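Long-range contacts in phosphoribosylaminoimidazole-succinocarboxamide synthase (Pyrococcus horikoshii, PDB 4O7W), which catalyses the ATP-dependent joining of L-aspartate to 5-amino-1-(5-phospho-D-ribosyl)imidazole-4-carboxylate, a step of de novo purine (IMP) biosynthesis: residues V91-V96 with E114-L119; K22-F27 with R77-K82; A31-G36 with V212-K217. One frame throughout, in Å; residues are numbered along the deposited sequence. Where two conformers were deposited one is given.

Contact 1: residues V91-V96 with E114-L119. With TYD (thymidine-5'-diphosphate), chain B.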
loop_
_atom_site.group_PDB
_atom_site.type_symbol
_atom_site.label_atom_id
_atom_site.label_comp_id
_atom_site.label_asym_id
_atom_site.label_seq_id
_atom_site.Cartn_x
_atom_site.Cartn_y
_atom_site.Cartn_z
ATOM N N VAL A 91 -9.275 6.517 0.566
ATOM C CA VAL A 91 -9.784 6.532 -0.797
ATOM C C VAL A 91 -10.643 5.276 -1.072
ATOM O O VAL A 91 -10.213 4.145 -0.817
ATOM C CB VAL A 91 -8.634 6.683 -1.825
ATOM C CG1 VAL A 91 -9.178 6.591 -3.235
ATOM C CG2 VAL A 91 -7.890 8.020 -1.626
ATOM N N VAL A 92 -11.862 5.490 -1.553
ATOM C CA VAL A 92 -12.756 4.403 -1.951
ATOM C C VAL A 92 -12.920 4.458 -3.478
ATOM O O VAL A 92 -13.087 5.533 -4.038
ATOM C CB VAL A 92 -14.141 4.537 -1.269
ATOM C CG1 VAL A 92 -15.025 3.345 -1.592
ATOM C CG2 VAL A 92 -13.999 4.698 0.236
ATOM N N ARG A 93 -12.821 3.306 -4.144
ATOM C CA ARG A 93 -12.811 3.254 -5.608
ATOM C C ARG A 93 -13.810 2.192 -6.125
ATOM O O ARG A 93 -13.764 1.036 -5.700
ATOM C CB ARG A 93 -11.374 2.992 -6.121
ATOM C CG ARG A 93 -10.267 3.567 -5.211
ATOM C CD ARG A 93 -8.844 3.447 -5.775
ATOM N NE ARG A 93 -8.657 4.362 -6.892
ATOM C CZ ARG A 93 -7.761 5.341 -6.975
ATOM N NH1 ARG A 93 -6.855 5.573 -6.024
ATOM N NH2 ARG A 93 -7.780 6.102 -8.053
ATOM N N ASN A 94 -14.721 2.608 -7.011
ATOM C CA ASN A 94 -15.705 1.715 -7.657
ATOM C C ASN A 94 -15.324 1.383 -9.094
ATOM O O ASN A 94 -15.612 0.286 -9.594
ATOM C CB ASN A 94 -17.099 2.348 -7.643
ATOM C CG ASN A 94 -17.543 2.732 -6.246
ATOM O OD1 ASN A 94 -17.565 1.887 -5.346
ATOM N ND2 ASN A 94 -17.870 4.012 -6.044
ATOM N N VAL A 95 -14.695 2.355 -9.754
ATOM C CA VAL A 95 -14.319 2.261 -11.150
ATOM C C VAL A 95 -12.849 2.682 -11.258
ATOM O O VAL A 95 -12.426 3.641 -10.592
ATOM C CB VAL A 95 -15.224 3.180 -12.000
ATOM C CG1 VAL A 95 -14.698 3.330 -13.422
ATOM C CG2 VAL A 95 -16.657 2.647 -12.002
ATOM N N VAL A 96 -12.084 1.957 -12.073
ATOM C CA VAL A 96 -10.652 2.218 -12.292
ATOM C C VAL A 96 -10.428 3.580 -12.958
ATOM O O VAL A 96 -10.996 3.880 -14.030
ATOM C CB VAL A 96 -9.993 1.076 -13.105
ATOM C CG1 VAL A 96 -8.542 1.393 -13.454
ATOM C CG2 VAL A 96 -10.076 -0.231 -12.322
ATOM N N GLU A 114 -15.771 -5.351 -6.601
ATOM C CA GLU A 114 -16.214 -4.773 -5.348
ATOM C C GLU A 114 -15.342 -3.538 -5.043
ATOM O O GLU A 114 -14.274 -3.369 -5.634
ATOM C CB GLU A 114 -16.183 -5.809 -4.198
ATOM C CG GLU A 114 -14.806 -6.334 -3.806
ATOM C CD GLU A 114 -14.254 -7.389 -4.761
ATOM O OE1 GLU A 114 -13.058 -7.291 -5.131
ATOM O OE2 GLU A 114 -15.009 -8.319 -5.145
ATOM N N PRO A 115 -15.800 -2.668 -4.134
ATOM C CA PRO A 115 -15.037 -1.435 -3.915
ATOM C C PRO A 115 -13.633 -1.680 -3.338
ATOM O O PRO A 115 -13.405 -2.660 -2.627
ATOM C CB PRO A 115 -15.917 -0.640 -2.943
ATOM C CG PRO A 115 -17.280 -1.288 -3.010
ATOM C CD PRO A 115 -17.018 -2.728 -3.306
ATOM N N ILE A 116 -12.689 -0.818 -3.708
ATOM C CA ILE A 116 -11.344 -0.830 -3.137
ATOM C C ILE A 116 -11.204 0.316 -2.135
ATOM O O ILE A 116 -11.634 1.430 -2.399
ATOM C CB ILE A 116 -10.273 -0.720 -4.251
ATOM C CG1 ILE A 116 -10.236 -2.019 -5.057
ATOM C CG2 ILE A 116 -8.904 -0.380 -3.672
ATOM C CD1 ILE A 116 -9.303 -1.983 -6.247
ATOM N N VAL A 117 -10.621 0.041 -0.979
ATOM C CA VAL A 117 -10.295 1.109 -0.023
ATOM C C VAL A 117 -8.777 1.191 0.052
ATOM O O VAL A 117 -8.105 0.167 0.206
ATOM C CB VAL A 117 -10.855 0.837 1.393
ATOM C CG1 VAL A 117 -10.624 2.042 2.303
ATOM C CG2 VAL A 117 -12.336 0.488 1.338
ATOM N N GLU A 118 -8.248 2.401 -0.070
ATOM C CA GLU A 118 -6.810 2.644 0.028
ATOM C C GLU A 118 -6.570 3.690 1.107
ATOM O O GLU A 118 -7.326 4.670 1.234
ATOM C CB GLU A 118 -6.230 3.120 -1.304
ATOM C CG GLU A 118 -6.390 2.139 -2.470
ATOM C CD GLU A 118 -5.998 2.742 -3.812
ATOM O OE1 GLU A 118 -5.910 3.986 -3.924
ATOM O OE2 GLU A 118 -5.787 1.974 -4.773
ATOM N N LEU A 119 -5.540 3.458 1.904
ATOM C CA LEU A 119 -5.139 4.403 2.933
ATOM C C LEU A 119 -3.864 5.098 2.489
ATOM O O LEU A 119 -2.915 4.436 2.102
ATOM C CB LEU A 119 -4.860 3.661 4.231
ATOM C CG LEU A 119 -6.029 2.830 4.767
ATOM C CD1 LEU A 119 -5.530 1.991 5.934
ATOM C CD2 LEU A 119 -7.191 3.730 5.164
HETATM P PA TYD B . -6.102 9.051 -7.046
HETATM O O1A TYD B . -6.517 8.412 -8.336
HETATM O O2A TYD B . -5.482 8.125 -6.021
HETATM O O3A TYD B . -5.042 10.242 -7.232
HETATM P PB TYD B . -4.998 11.426 -8.329
HETATM O O1B TYD B . -5.448 10.827 -9.643
HETATM O O2B TYD B . -5.981 12.453 -7.809
HETATM O O3B TYD B . -3.573 11.887 -8.248
HETATM O "O5'" TYD B . -7.371 9.797 -6.436
HETATM C "C5'" TYD B . -8.509 9.047 -6.047
HETATM C "C4'" TYD B . -9.684 9.954 -5.677
HETATM O "O4'" TYD B . -9.456 10.499 -4.378
HETATM C "C3'" TYD B . -9.902 11.140 -6.622
HETATM O "O3'" TYD B . -11.302 11.395 -6.676
HETATM C "C2'" TYD B . -9.250 12.317 -5.932
HETATM C "C1'" TYD B . -9.324 11.927 -4.458
HETATM N N1 TYD B . -8.127 12.322 -3.707
HETATM C C2 TYD B . -8.002 13.653 -3.205
HETATM O O2 TYD B . -8.905 14.484 -3.401
HETATM N N3 TYD B . -6.917 14.016 -2.503
HETATM C C4 TYD B . -5.937 13.122 -2.247
HETATM O O4 TYD B . -4.943 13.457 -1.584
HETATM C C5 TYD B . -6.040 11.716 -2.735
HETATM C C5M TYD B . -4.959 10.684 -2.461
HETATM C C6 TYD B . -7.177 11.390 -3.465
#
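Arg93 and Ile116 form a hydrogen-bonded pair of two antiparallel strands. Arg93 N donates a hydrogen bond of 2.8 Å to Ile116 O, and Ile116 N returns a bond to Arg93 O. Val91 and Glu118 make a second such pair, with Val92 and Val117 as the non-hydrogen-bonded pair between them. The Arg93 side chain starts over this ladder. Its CB lies 4.3 Å from Ile116 CB, and CG passes 3.8 Å from Ile116 O. CD then runs beside the Glu118 carboxylate, 3.5 Å from OE1. A bend at chi3 (71°) turns the guanidinium toward the bound thymidine-5'-diphosphate. At the tip, Arg93 NH1 forms a salt bridge with Glu118 OE1 at 2.8 Å. OE1 lies near the guanidinium plane, but the two flat groups are turned 58° apart. Arg93 NH1 also bonds O2A of the nucleotide at 2.9 Å, and Arg93 NH2 bonds O1A at 2.6 Å. The nucleotide C5' lies over one guanidinium face, while Val91 CG1 touches the same carbon at 3.8 Å. Tyr120 OH and Glu118 OE1 share another bond. Val117 O accepts a bond from Asn132 of the second subunit. One arginine thus grips two oxygens of the alpha phosphate, and Glu118, a second-shell residue, is placed to limit its rotation. The Glu118 carboxylate probably offsets part of the positive charge beside the phosphate.

Contact 2: residues K22-F27 with R77-K82. With ATP (adenosine-5'-triphosphate), chain C.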
loop_
_atom_site.group_PDB
_atom_site.type_symbol
_atom_site.label_atom_id
_atom_site.label_comp_id
_atom_site.label_asym_id
_atom_site.label_seq_id
_atom_site.Cartn_x
_atom_site.Cartn_y
_atom_site.Cartn_z
ATOM N N LYS A 22 -15.342 24.356 17.918
ATOM C CA LYS A 22 -15.699 24.511 16.519
ATOM C C LYS A 22 -14.776 25.388 15.700
ATOM O O LYS A 22 -14.089 26.271 16.214
ATOM C CB LYS A 22 -17.165 24.936 16.337
ATOM C CG LYS A 22 -17.644 26.064 17.223
ATOM C CD LYS A 22 -19.080 26.451 16.890
ATOM C CE LYS A 22 -20.094 25.589 17.620
ATOM N NZ LYS A 22 -20.372 26.146 18.970
ATOM N N LEU A 23 -14.761 25.106 14.406
ATOM C CA LEU A 23 -13.999 25.957 13.517
ATOM C C LEU A 23 -14.786 26.292 12.267
ATOM O O LEU A 23 -15.875 25.751 12.023
ATOM C CB LEU A 23 -12.591 25.402 13.227
ATOM C CG LEU A 23 -12.306 24.156 12.386
ATOM C CD1 LEU A 23 -10.824 24.115 12.053
ATOM C CD2 LEU A 23 -12.703 22.883 13.101
ATOM N N ILE A 24 -14.272 27.273 11.537
ATOM C CA ILE A 24 -14.869 27.725 10.297
ATOM C C ILE A 24 -14.086 27.062 9.178
ATOM O O ILE A 24 -12.870 27.166 9.131
ATOM C CB ILE A 24 -14.779 29.263 10.146
ATOM C CG1 ILE A 24 -15.767 29.965 11.090
ATOM C CG2 ILE A 24 -14.991 29.680 8.692
ATOM C CD1 ILE A 24 -17.234 29.702 10.805
ATOM N N MET A 25 -14.779 26.362 8.294
ATOM C CA MET A 25 -14.136 25.831 7.096
ATOM C C MET A 25 -14.540 26.711 5.932
ATOM O O MET A 25 -15.706 26.722 5.529
ATOM C CB MET A 25 -14.561 24.381 6.847
ATOM C CG MET A 25 -13.806 23.669 5.733
ATOM S SD MET A 25 -14.018 21.876 5.840
ATOM C CE MET A 25 -15.766 21.673 5.508
ATOM N N GLU A 26 -13.578 27.458 5.410
ATOM C CA GLU A 26 -13.825 28.349 4.276
ATOM C C GLU A 26 -13.218 27.771 3.007
ATOM O O GLU A 26 -12.035 27.483 2.962
ATOM C CB GLU A 26 -13.250 29.747 4.539
ATOM C CG GLU A 26 -13.658 30.788 3.501
ATOM C CD GLU A 26 -13.004 32.138 3.736
ATOM O OE1 GLU A 26 -11.774 32.241 3.563
ATOM O OE2 GLU A 26 -13.722 33.094 4.082
ATOM N N PHE A 27 -14.042 27.610 1.979
ATOM C CA PHE A 27 -13.593 27.062 0.709
ATOM C C PHE A 27 -13.116 28.194 -0.194
ATOM O O PHE A 27 -13.836 29.165 -0.399
ATOM C CB PHE A 27 -14.744 26.329 0.039
ATOM C CG PHE A 27 -15.128 25.039 0.710
ATOM C CD1 PHE A 27 -14.869 23.821 0.089
ATOM C CD2 PHE A 27 -15.750 25.036 1.962
ATOM C CE1 PHE A 27 -15.225 22.621 0.698
ATOM C CE2 PHE A 27 -16.109 23.842 2.566
ATOM C CZ PHE A 27 -15.852 22.634 1.932
ATOM N N ARG A 77 -18.361 29.400 3.652
ATOM C CA ARG A 77 -17.939 29.040 5.005
ATOM C C ARG A 77 -18.903 28.083 5.676
ATOM O O ARG A 77 -20.102 28.364 5.787
ATOM C CB ARG A 77 -17.790 30.283 5.892
ATOM C CG ARG A 77 -16.847 31.345 5.358
ATOM C CD ARG A 77 -16.838 32.581 6.242
ATOM N NE ARG A 77 -16.415 33.754 5.477
ATOM C CZ ARG A 77 -17.213 34.750 5.089
ATOM N NH1 ARG A 77 -18.511 34.760 5.404
ATOM N NH2 ARG A 77 -16.703 35.753 4.388
ATOM N N LEU A 78 -18.368 26.957 6.140
ATOM C CA LEU A 78 -19.132 26.018 6.947
ATOM C C LEU A 78 -18.665 26.100 8.396
ATOM O O LEU A 78 -17.500 26.363 8.659
ATOM C CB LEU A 78 -18.968 24.577 6.450
ATOM C CG LEU A 78 -19.066 24.118 4.984
ATOM C CD1 LEU A 78 -19.467 22.646 4.961
ATOM C CD2 LEU A 78 -20.008 24.946 4.124
ATOM N N ILE A 79 -19.585 25.867 9.327
ATOM C CA ILE A 79 -19.229 25.679 10.730
ATOM C C ILE A 79 -19.108 24.194 10.971
ATOM O O ILE A 79 -20.046 23.435 10.717
ATOM C CB ILE A 79 -20.284 26.233 11.710
ATOM C CG1 ILE A 79 -20.659 27.683 11.366
ATOM C CG2 ILE A 79 -19.763 26.136 13.141
ATOM C CD1 ILE A 79 -21.837 28.219 12.167
ATOM N N VAL A 80 -17.945 23.785 11.459
ATOM C CA VAL A 80 -17.683 22.377 11.691
ATOM C C VAL A 80 -17.094 22.127 13.077
ATOM O O VAL A 80 -16.507 23.016 13.703
ATOM C CB VAL A 80 -16.773 21.741 10.599
ATOM C CG1 VAL A 80 -17.439 21.773 9.226
ATOM C CG2 VAL A 80 -15.390 22.392 10.578
ATOM N N GLU A 81 -17.248 20.892 13.523
ATOM C CA GLU A 81 -16.743 20.444 14.797
ATOM C C GLU A 81 -15.240 20.235 14.701
ATOM O O GLU A 81 -14.755 19.578 13.782
ATOM C CB GLU A 81 -17.446 19.139 15.152
ATOM C CG GLU A 81 -17.055 18.550 16.484
ATOM C CD GLU A 81 -17.727 17.216 16.732
ATOM O OE1 GLU A 81 -18.330 16.650 15.803
ATOM O OE2 GLU A 81 -17.625 16.722 17.861
ATOM N N LYS A 82 -14.502 20.808 15.638
ATOM C CA LYS A 82 -13.062 20.579 15.720
ATOM C C LYS A 82 -12.790 19.145 16.164
ATOM O O LYS A 82 -13.428 18.634 17.084
ATOM C CB LYS A 82 -12.426 21.578 16.680
ATOM C CG LYS A 82 -10.915 21.528 16.789
ATOM C CD LYS A 82 -10.481 22.249 18.067
ATOM C CE LYS A 82 -9.192 23.021 17.862
ATOM N NZ LYS A 82 -8.013 22.115 17.946
HETATM P PG ATP C . -3.281 19.171 4.299
HETATM O O1G ATP C . -1.771 19.177 4.381
HETATM O O2G ATP C . -3.952 19.913 5.423
HETATM O O3G ATP C . -3.884 17.828 3.972
HETATM P PB ATP C . -4.245 21.511 2.981
HETATM O O1B ATP C . -3.443 22.376 3.920
HETATM O O2B ATP C . -4.359 21.879 1.521
HETATM O O3B ATP C . -3.613 20.028 2.978
HETATM P PA ATP C . -7.008 22.225 3.125
HETATM O O1A ATP C . -8.020 21.323 2.465
HETATM O O2A ATP C . -6.585 23.465 2.372
HETATM O O3A ATP C . -5.741 21.321 3.572
HETATM O "O5'" ATP C . -7.594 22.731 4.545
HETATM C "C5'" ATP C . -8.321 21.868 5.431
HETATM C "C4'" ATP C . -7.438 21.376 6.581
HETATM O "O4'" ATP C . -8.201 21.208 7.791
HETATM C "C3'" ATP C . -6.879 19.999 6.302
HETATM O "O3'" ATP C . -5.639 19.920 7.007
HETATM C "C2'" ATP C . -7.889 19.061 6.947
HETATM O "O2'" ATP C . -7.354 17.780 7.248
HETATM C "C1'" ATP C . -8.254 19.830 8.202
HETATM N N9 ATP C . -9.618 19.521 8.708
HETATM C C8 ATP C . -10.708 19.214 7.980
HETATM N N7 ATP C . -11.780 19.011 8.776
HETATM C C5 ATP C . -11.385 19.211 10.054
HETATM C C6 ATP C . -11.998 19.167 11.413
HETATM N N6 ATP C . -13.302 18.874 11.596
HETATM N N1 ATP C . -11.199 19.417 12.478
HETATM C C2 ATP C . -9.897 19.722 12.354
HETATM N N3 ATP C . -9.288 19.789 11.165
HETATM C C4 ATP C . -9.956 19.547 10.004
#
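Met25 and Leu78 lie side by side on one face of an antiparallel strand pair. With chi1 at -172°, the Met25 chain runs out opposite its backbone N, and a bend at chi3 swings Met25 CE back to 3.9 Å from Leu78 CD1. The same methyl approaches Val80 CG1 at 4.1 Å. Phe27 adds its ring to this buried group, with CE2 3.8 Å from Leu78 CG. Leu23 belongs to the same face. In one of its two conformers, Leu23 CD2 meets Val80 CG2 and the Lys82 backbone.

The other face carries Ile24, Ile79, Glu26 and Arg77. Ile24 is bent at chi2 (-65°), which brings CD1 to 4.0 Å from Ile79 CG1. Its CG2 reaches Arg77 CB. Lys22 CG sits in the crowded position between the backbone N and the carbonyl carbon. The chain then runs alongside Ile79, and Lys22 CD lies 3.8 Å from Ile79 CG2. Glu26 and Arg77 stretch out together in the same direction. Arg77 NE bonds Glu26 OE2 at 3.1 Å through the anti lone pair of the oxygen, completing a salt bridge. The carboxylate and guanidinium planes are 43° apart.

The backbones are joined by paired backbone hydrogen bonds between Leu23 and Val80 and between Met25 and Leu78. At the far end, Glu81 O accepts a bond from ATP N6 at 2.7 Å, so the backbone carbonyl at the end of strand 77-81 takes up the adenine amino group. The two strands are central in a five-stranded antiparallel sheet, flanked by strands 13-17 and 69-72. Helix 45-62 packs on the Phe27 and Leu78 side, through Ala50, Ser53 and Val54.

Contact 3: residues A31-G36 with V212-K217. With TYD (thymidine-5'-diphosphate), chain B; PO4 (phosphate ion), chain D.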
loop_
_atom_site.group_PDB
_atom_site.type_symbol
_atom_site.label_atom_id
_atom_site.label_comp_id
_atom_site.label_asym_id
_atom_site.label_seq_id
_atom_site.Cartn_x
_atom_site.Cartn_y
_atom_site.Cartn_z
ATOM N N ALA A 31 -7.326 26.108 -7.027
ATOM C CA ALA A 31 -7.212 24.691 -7.350
ATOM C C ALA A 31 -5.753 24.360 -7.574
ATOM O O ALA A 31 -5.003 25.161 -8.134
ATOM C CB ALA A 31 -8.041 24.339 -8.581
ATOM N N THR A 32 -5.342 23.188 -7.106
ATOM C CA THR A 32 -3.966 22.722 -7.289
ATOM C C THR A 32 -3.990 21.249 -7.658
ATOM O O THR A 32 -4.934 20.540 -7.326
ATOM C CB THR A 32 -3.099 22.902 -6.020
ATOM O OG1 THR A 32 -3.425 21.886 -5.063
ATOM C CG2 THR A 32 -3.305 24.274 -5.387
ATOM N N ALA A 33 -2.944 20.792 -8.332
ATOM C CA ALA A 33 -2.834 19.394 -8.725
ATOM C C ALA A 33 -1.377 19.068 -8.960
ATOM O O ALA A 33 -0.548 19.971 -9.043
ATOM C CB ALA A 33 -3.664 19.107 -9.971
ATOM N N PHE A 34 -1.091 17.772 -9.063
ATOM C CA PHE A 34 0.257 17.232 -9.283
ATOM C C PHE A 34 1.253 17.715 -8.229
ATOM O O PHE A 34 2.256 18.357 -8.553
ATOM C CB PHE A 34 0.749 17.509 -10.712
ATOM C CG PHE A 34 -0.229 17.096 -11.785
ATOM C CD1 PHE A 34 -0.545 15.753 -11.986
ATOM C CD2 PHE A 34 -0.838 18.053 -12.598
ATOM C CE1 PHE A 34 -1.450 15.373 -12.969
ATOM C CE2 PHE A 34 -1.738 17.678 -13.591
ATOM C CZ PHE A 34 -2.043 16.337 -13.776
ATOM N N ASP A 35 0.965 17.395 -6.968
ATOM C CA ASP A 35 1.752 17.880 -5.831
ATOM C C ASP A 35 1.867 19.405 -5.854
ATOM O O ASP A 35 2.932 19.964 -5.579
ATOM C CB ASP A 35 3.140 17.207 -5.772
ATOM C CG ASP A 35 3.191 16.051 -4.782
ATOM O OD1 ASP A 35 3.867 15.034 -5.061
ATOM O OD2 ASP A 35 2.551 16.156 -3.716
ATOM N N GLY A 36 0.763 20.066 -6.200
ATOM C CA GLY A 36 0.703 21.521 -6.244
ATOM C C GLY A 36 1.535 22.192 -7.327
ATOM O O GLY A 36 1.690 23.411 -7.314
ATOM N N VAL A 212 -11.225 17.523 -14.991
ATOM C CA VAL A 212 -11.342 18.578 -16.004
ATOM C C VAL A 212 -10.164 19.566 -15.908
ATOM O O VAL A 212 -9.565 19.905 -16.921
ATOM C CB VAL A 212 -12.711 19.286 -15.896
ATOM C CG1 VAL A 212 -12.742 20.576 -16.708
ATOM C CG2 VAL A 212 -13.828 18.334 -16.331
ATOM N N PHE A 213 -9.826 19.998 -14.691
ATOM C CA PHE A 213 -8.644 20.842 -14.462
ATOM C C PHE A 213 -7.332 20.065 -14.543
ATOM O O PHE A 213 -6.376 20.553 -15.134
ATOM C CB PHE A 213 -8.769 21.615 -13.136
ATOM C CG PHE A 213 -7.476 22.209 -12.617
ATOM C CD1 PHE A 213 -6.837 23.260 -13.284
ATOM C CD2 PHE A 213 -6.919 21.749 -11.432
ATOM C CE1 PHE A 213 -5.662 23.818 -12.789
ATOM C CE2 PHE A 213 -5.740 22.298 -10.933
ATOM C CZ PHE A 213 -5.114 23.334 -11.611
ATOM N N ARG A 214 -7.279 18.865 -13.958
ATOM C CA ARG A 214 -6.051 18.058 -13.984
ATOM C C ARG A 214 -5.562 17.787 -15.418
ATOM O O ARG A 214 -4.366 17.895 -15.697
ATOM C CB ARG A 214 -6.234 16.714 -13.254
ATOM C CG ARG A 214 -6.321 16.772 -11.734
ATOM C CD ARG A 214 -6.478 15.355 -11.184
ATOM N NE ARG A 214 -6.767 15.321 -9.748
ATOM C CZ ARG A 214 -7.957 15.048 -9.211
ATOM N NH1 ARG A 214 -8.081 15.055 -7.897
ATOM N NH2 ARG A 214 -9.024 14.759 -9.967
ATOM N N PHE A 215 -6.488 17.426 -16.305
ATOM C CA PHE A 215 -6.135 17.013 -17.669
ATOM C C PHE A 215 -6.701 17.904 -18.780
ATOM O O PHE A 215 -6.788 17.471 -19.934
ATOM C CB PHE A 215 -6.519 15.539 -17.898
ATOM C CG PHE A 215 -5.976 14.608 -16.847
ATOM C CD1 PHE A 215 -4.602 14.412 -16.717
ATOM C CD2 PHE A 215 -6.833 13.951 -15.969
ATOM C CE1 PHE A 215 -4.095 13.575 -15.738
ATOM C CE2 PHE A 215 -6.331 13.114 -14.983
ATOM C CZ PHE A 215 -4.959 12.925 -14.872
ATOM N N ASP A 216 -7.079 19.135 -18.427
ATOM C CA ASP A 216 -7.561 20.143 -19.383
ATOM C C ASP A 216 -8.642 19.587 -20.307
ATOM O O ASP A 216 -8.462 19.515 -21.521
ATOM C CB ASP A 216 -6.390 20.728 -20.195
ATOM C CG ASP A 216 -5.294 21.293 -19.311
ATOM O OD1 ASP A 216 -5.598 22.063 -18.376
ATOM O OD2 ASP A 216 -4.118 20.956 -19.536
ATOM N N LYS A 217 -9.765 19.201 -19.721
ATOM C CA LYS A 217 -10.829 18.540 -20.465
ATOM C C LYS A 217 -11.974 19.473 -20.805
ATOM O O LYS A 217 -13.020 19.030 -21.287
ATOM C CB LYS A 217 -11.382 17.367 -19.661
ATOM C CG LYS A 217 -10.503 16.139 -19.617
ATOM C CD LYS A 217 -11.359 14.985 -19.136
ATOM C CE LYS A 217 -10.538 13.839 -18.597
ATOM N NZ LYS A 217 -11.507 12.812 -18.152
HETATM P PA TYD B . -6.102 9.051 -7.046
HETATM O O1A TYD B . -6.517 8.412 -8.336
HETATM O O2A TYD B . -5.482 8.125 -6.021
HETATM O O3A TYD B . -5.042 10.242 -7.232
HETATM P PB TYD B . -4.998 11.426 -8.329
HETATM O O1B TYD B . -5.448 10.827 -9.643
HETATM O O2B TYD B . -5.981 12.453 -7.809
HETATM O O3B TYD B . -3.573 11.887 -8.248
HETATM O "O5'" TYD B . -7.371 9.797 -6.436
HETATM C "C5'" TYD B . -8.509 9.047 -6.047
HETATM C "C4'" TYD B . -9.684 9.954 -5.677
HETATM O "O4'" TYD B . -9.456 10.499 -4.378
HETATM C "C3'" TYD B . -9.902 11.140 -6.622
HETATM O "O3'" TYD B . -11.302 11.395 -6.676
HETATM C "C2'" TYD B . -9.250 12.317 -5.932
HETATM C "C1'" TYD B . -9.324 11.927 -4.458
HETATM N N1 TYD B . -8.127 12.322 -3.707
HETATM C C2 TYD B . -8.002 13.653 -3.205
HETATM O O2 TYD B . -8.905 14.484 -3.401
HETATM N N3 TYD B . -6.917 14.016 -2.503
HETATM C C4 TYD B . -5.937 13.122 -2.247
HETATM O O4 TYD B . -4.943 13.457 -1.584
HETATM C C5 TYD B . -6.040 11.716 -2.735
HETATM C C5M TYD B . -4.959 10.684 -2.461
HETATM C C6 TYD B . -7.177 11.390 -3.465
HETATM P P PO4 D . -4.538 16.230 -6.864
HETATM O O1 PO4 D . -4.173 17.326 -5.885
HETATM O O2 PO4 D . -3.385 15.999 -7.823
HETATM O O3 PO4 D . -4.884 14.951 -6.125
HETATM O O4 PO4 D . -5.747 16.685 -7.640
#
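Phe213 lays one ring face against Ala31. Ala31 CB stands 4.2 Å from the ring centroid and 26° off the ring normal, a CH-pi contact. The chi1 of Phe213 (164°) sets CG anti to the backbone N and carries the ring to strand 31-33. The edge of that ring faces the Thr32 carbonyl carbon, and Ala33 CB reaches Phe213 CE2 at 3.9 Å. Lys38 adds a cation-pi contact to Phe213.

The next residue, Arg214, passes Ala33, and Arg214 CG lies 4.0 Å from Ala33 CB. Its chain is extended from CG to NE, and it ends at a bound phosphate ion. Arg214 NE bonds phosphate O4 at 2.7 Å, while NH1 makes a weak bond to the same oxygen. O2B of thymidine-5'-diphosphate lies over a face of the guanidinium. Arg214 NH2 forms a salt bridge with Asp211.

Phe34 turns its ring edge to the end of the short helix. Its CE2 is 3.4 Å from Arg214 O, and its CZ is 4.0 Å from Phe215 CE1. From the same residue, Phe34 N gives a 3.2 Å bond to phosphate O2.

A loop N-H, Arg214 and Lys210 gather round the bound ion, as in an anion-binding site. The ion probably came from the crystallisation liquor. Its place beside the diphosphate is consistent with a site that handles phosphate groups in this ATP-dependent ligase.

How the contacts relate
From the N terminus, strand 22-27 opens contact 2 and the following segment 31-36 opens contact 3. Contact 2 closes at 77-82 while contact 3 is still open, so the two cross. The end of strand 84-93 opens contact 1, which closes at 114-119. Contact 1 follows contact 2 in series and is nested inside the long loop that contact 3 closes at 212-217. Contacts 1 and 2 lie on opposite sides of the chain's centre, their centres about 28 Å apart. Contact 2 belongs to the five-stranded sheet and contact 1 to the branched sheet. Contact 3 joins a short hairpin to helix 211-214. Contacts 1 and 3 both touch the thymidine diphosphate, and contact 2 meets ATP.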